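Local coordinates for pheromome Binding Protein (Epiphyas postvittana, PDB 6VQ5) that probably binds hydrophobic odorants such as pheromones and carries them, as a small, largely helical member of the insect PBP/GOBP family, at residues 80-84 with 85-89. Residues are numbered along the deposited sequence; the frame is centred on the assembly and turned at random.
Sequences HGADS and EVAAK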
ATOM      1  N   HIS A  80       3.306  -1.221 -13.164  1.00128.73           N
ATOM      2  CA  HIS A  80       3.552   0.228 -12.925  1.00125.04           C
ATOM      3  C   HIS A  80       4.969   0.619 -13.369  1.00126.19           C
ATOM      4  O   HIS A  80       5.535   1.556 -12.775  1.00121.66           O
ATOM      5  CB  HIS A  80       3.312   0.563 -11.447  1.00120.68           C
ATOM      6  CG  HIS A  80       1.876   0.519 -11.039  1.00121.24           C
ATOM      7  ND1 HIS A  80       1.054  -0.555 -11.339  1.00124.82           N
ATOM      8  CD2 HIS A  80       1.116   1.405 -10.356  1.00117.90           C
ATOM      9  CE1 HIS A  80      -0.151  -0.329 -10.851  1.00123.49           C
ATOM     10  NE2 HIS A  80      -0.139   0.869 -10.243  1.00119.54           N
ATOM     11  N   GLY A  81       5.529  -0.079 -14.364  1.00131.18           N
ATOM     12  CA  GLY A  81       6.745   0.332 -15.091  1.00133.58           C
ATOM     13  C   GLY A  81       8.044  -0.026 -14.383  1.00131.37           C
ATOM     14  O   GLY A  81       9.088   0.484 -14.824  1.00135.68           O
ATOM     15  N   ALA A  82       8.006  -0.875 -13.350  1.00126.06           N
ATOM     16  CA  ALA A  82       9.208  -1.444 -12.697  1.00123.85           C
ATOM     17  C   ALA A  82       9.832  -2.516 -13.599  1.00128.66           C
ATOM     18  O   ALA A  82       9.089  -3.400 -14.071  1.00131.07           O
ATOM     19  CB  ALA A  82       8.830  -2.024 -11.359  1.00119.84           C
ATOM     20  N   ASP A  83      11.146  -2.446 -13.832  1.00130.16           N
ATOM     21  CA  ASP A  83      11.908  -3.533 -14.499  1.00136.72           C
ATOM     22  C   ASP A  83      11.962  -4.740 -13.554  1.00135.22           C
ATOM     23  O   ASP A  83      11.439  -4.634 -12.425  1.00129.64           O
ATOM     24  CB  ASP A  83      13.292  -3.058 -14.956  1.00141.45           C
ATOM     25  CG  ASP A  83      14.311  -2.801 -13.857  1.00139.92           C
ATOM     26  OD1 ASP A  83      14.227  -3.445 -12.777  1.00138.16           O
ATOM     27  OD2 ASP A  83      15.204  -1.976 -14.107  1.00142.09           O
ATOM     28  N   SER A  84      12.579  -5.837 -14.008  1.00140.25           N
ATOM     29  CA  SER A  84      12.728  -7.121 -13.275  1.00140.15           C
ATOM     30  C   SER A  84      13.434  -6.885 -11.933  1.00135.65           C
ATOM     31  O   SER A  84      12.888  -7.304 -10.894  1.00130.28           O
ATOM     32  CB  SER A  84      13.474  -8.127 -14.119  1.00146.60           C
ATOM     33  OG  SER A  84      14.700  -7.582 -14.586  1.00148.71           O
ATOM     34  N   GLU A  85      14.599  -6.226 -11.975  1.00136.43           N
ATOM     35  CA  GLU A  85      15.486  -5.961 -10.810  1.00133.81           C
ATOM     36  C   GLU A  85      14.738  -5.122  -9.767  1.00126.79           C
ATOM     37  O   GLU A  85      14.707  -5.539  -8.591  1.00123.58           O
ATOM     38  CB  GLU A  85      16.766  -5.244 -11.248  1.00137.18           C
ATOM     39  CG  GLU A  85      17.689  -6.083 -12.123  1.00144.91           C
ATOM     40  CD  GLU A  85      17.513  -5.948 -13.631  1.00151.14           C
ATOM     41  OE1 GLU A  85      16.721  -5.078 -14.078  1.00150.17           O
ATOM     42  OE2 GLU A  85      18.172  -6.718 -14.364  1.00157.10           O
ATOM     43  N   VAL A  86      14.158  -3.987 -10.167  1.00124.16           N
ATOM     44  CA  VAL A  86      13.519  -3.042  -9.203  1.00117.97           C
ATOM     45  C   VAL A  86      12.284  -3.712  -8.579  1.00115.21           C
ATOM     46  O   VAL A  86      12.140  -3.604  -7.345  1.00112.44           O
ATOM     47  CB  VAL A  86      13.194  -1.665  -9.813  1.00116.61           C
ATOM     48  CG1 VAL A  86      12.223  -1.747 -10.964  1.00119.76           C
ATOM     49  CG2 VAL A  86      12.650  -0.712  -8.762  1.00111.27           C
ATOM     50  N   ALA A  87      11.450  -4.388  -9.377  1.00115.93           N
ATOM     51  CA  ALA A  87      10.235  -5.106  -8.912  1.00112.80           C
ATOM     52  C   ALA A  87      10.595  -6.051  -7.757  1.00111.84           C
ATOM     53  O   ALA A  87       9.882  -6.050  -6.742  1.00109.47           O
ATOM     54  CB  ALA A  87       9.607  -5.867 -10.050  1.00117.32           C
ATOM     55  N   ALA A  88      11.673  -6.823  -7.912  1.00113.91           N
ATOM     56  CA  ALA A  88      12.199  -7.767  -6.899  1.00112.83           C
ATOM     57  C   ALA A  88      12.608  -7.004  -5.633  1.00107.74           C
ATOM     58  O   ALA A  88      12.286  -7.497  -4.539  1.00105.66           O
ATOM     59  CB  ALA A  88      13.353  -8.553  -7.474  1.00117.59           C
ATOM     60  N   LYS A  89      13.276  -5.849  -5.767  1.00105.84           N
ATOM     61  CA  LYS A  89      13.729  -5.026  -4.610  1.00103.54           C
ATOM     62  C   LYS A  89      12.504  -4.520  -3.841  1.00 99.02           C
ATOM     63  O   LYS A  89      12.506  -4.627  -2.602  1.00 95.82           O
ATOM     64  CB  LYS A  89      14.577  -3.819  -5.027  1.00104.92           C
ATOM     65  CG  LYS A  89      15.891  -4.109  -5.747  1.00110.55           C
ATOM     66  CD  LYS A  89      16.808  -5.122  -5.069  1.00114.32           C
ATOM     67  CE  LYS A  89      16.674  -6.516  -5.663  1.00120.14           C
ATOM     68  NZ  LYS A  89      17.033  -7.592  -4.707  1.00121.68           N
TER
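Asp-83 OD1 accepts the backbone N-H of Val-86 at 2.7 Å, an almost straight bond. The N-H meets OD1 nearly along its C-O axis. This makes Asp-83 the N-cap of helix 84-100: its carboxylate closes over the first turn and takes up an N-H that has no earlier helical carbonyl to use. The side chain can reach it because CG sits between the backbone N and the carbonyl carbon, chi1 71°. The start of the helix would favour the negative charge there.

The backbone ladder begins at the same residue. Ala-87 N donates to Asp-83 O at 3.1 Å, and Ala-88 N to Ser-84 O at 3.3 Å. Asp-83 thus accepts one bond on its side chain and another on its carbonyl.

Glu-85 folds back at chi2, 93°, which brings OE1 beside the cap. Its carboxylate plane stands 88° from that of Asp-83. Glu-85 OE1 lies 3.3 Å from Asp-83 OD1, which places two acidic groups close together. A weak bond from Ser-84 OG to Glu-85 OE1 may steady the bent chain.

On the apolar side, Ala-82 CB packs against Val-86 CG1 at 3.4 Å. Ala-82 CB also lies 4.1 Å from Ala-87 CB. Together they form a small hydrophobic patch beside the polar cap.

Gly-81, with positive phi, is the C-prime residue of the Schellman motif that ends helix 70-79. The chain therefore passes from one helix stop to the next helix start within a few residues. Ala-82 and Ala-87 both rest on Ala-77 of helix 70-79, and Ala-88 touches Glu-74. Ala-82 and His-80, a residue of the 2-(2-methoxyethoxy)ethanol pocket, also touch Trp-127, so this short connection joins helices 70-79 and 84-100 next to the loop that carries Trp-127.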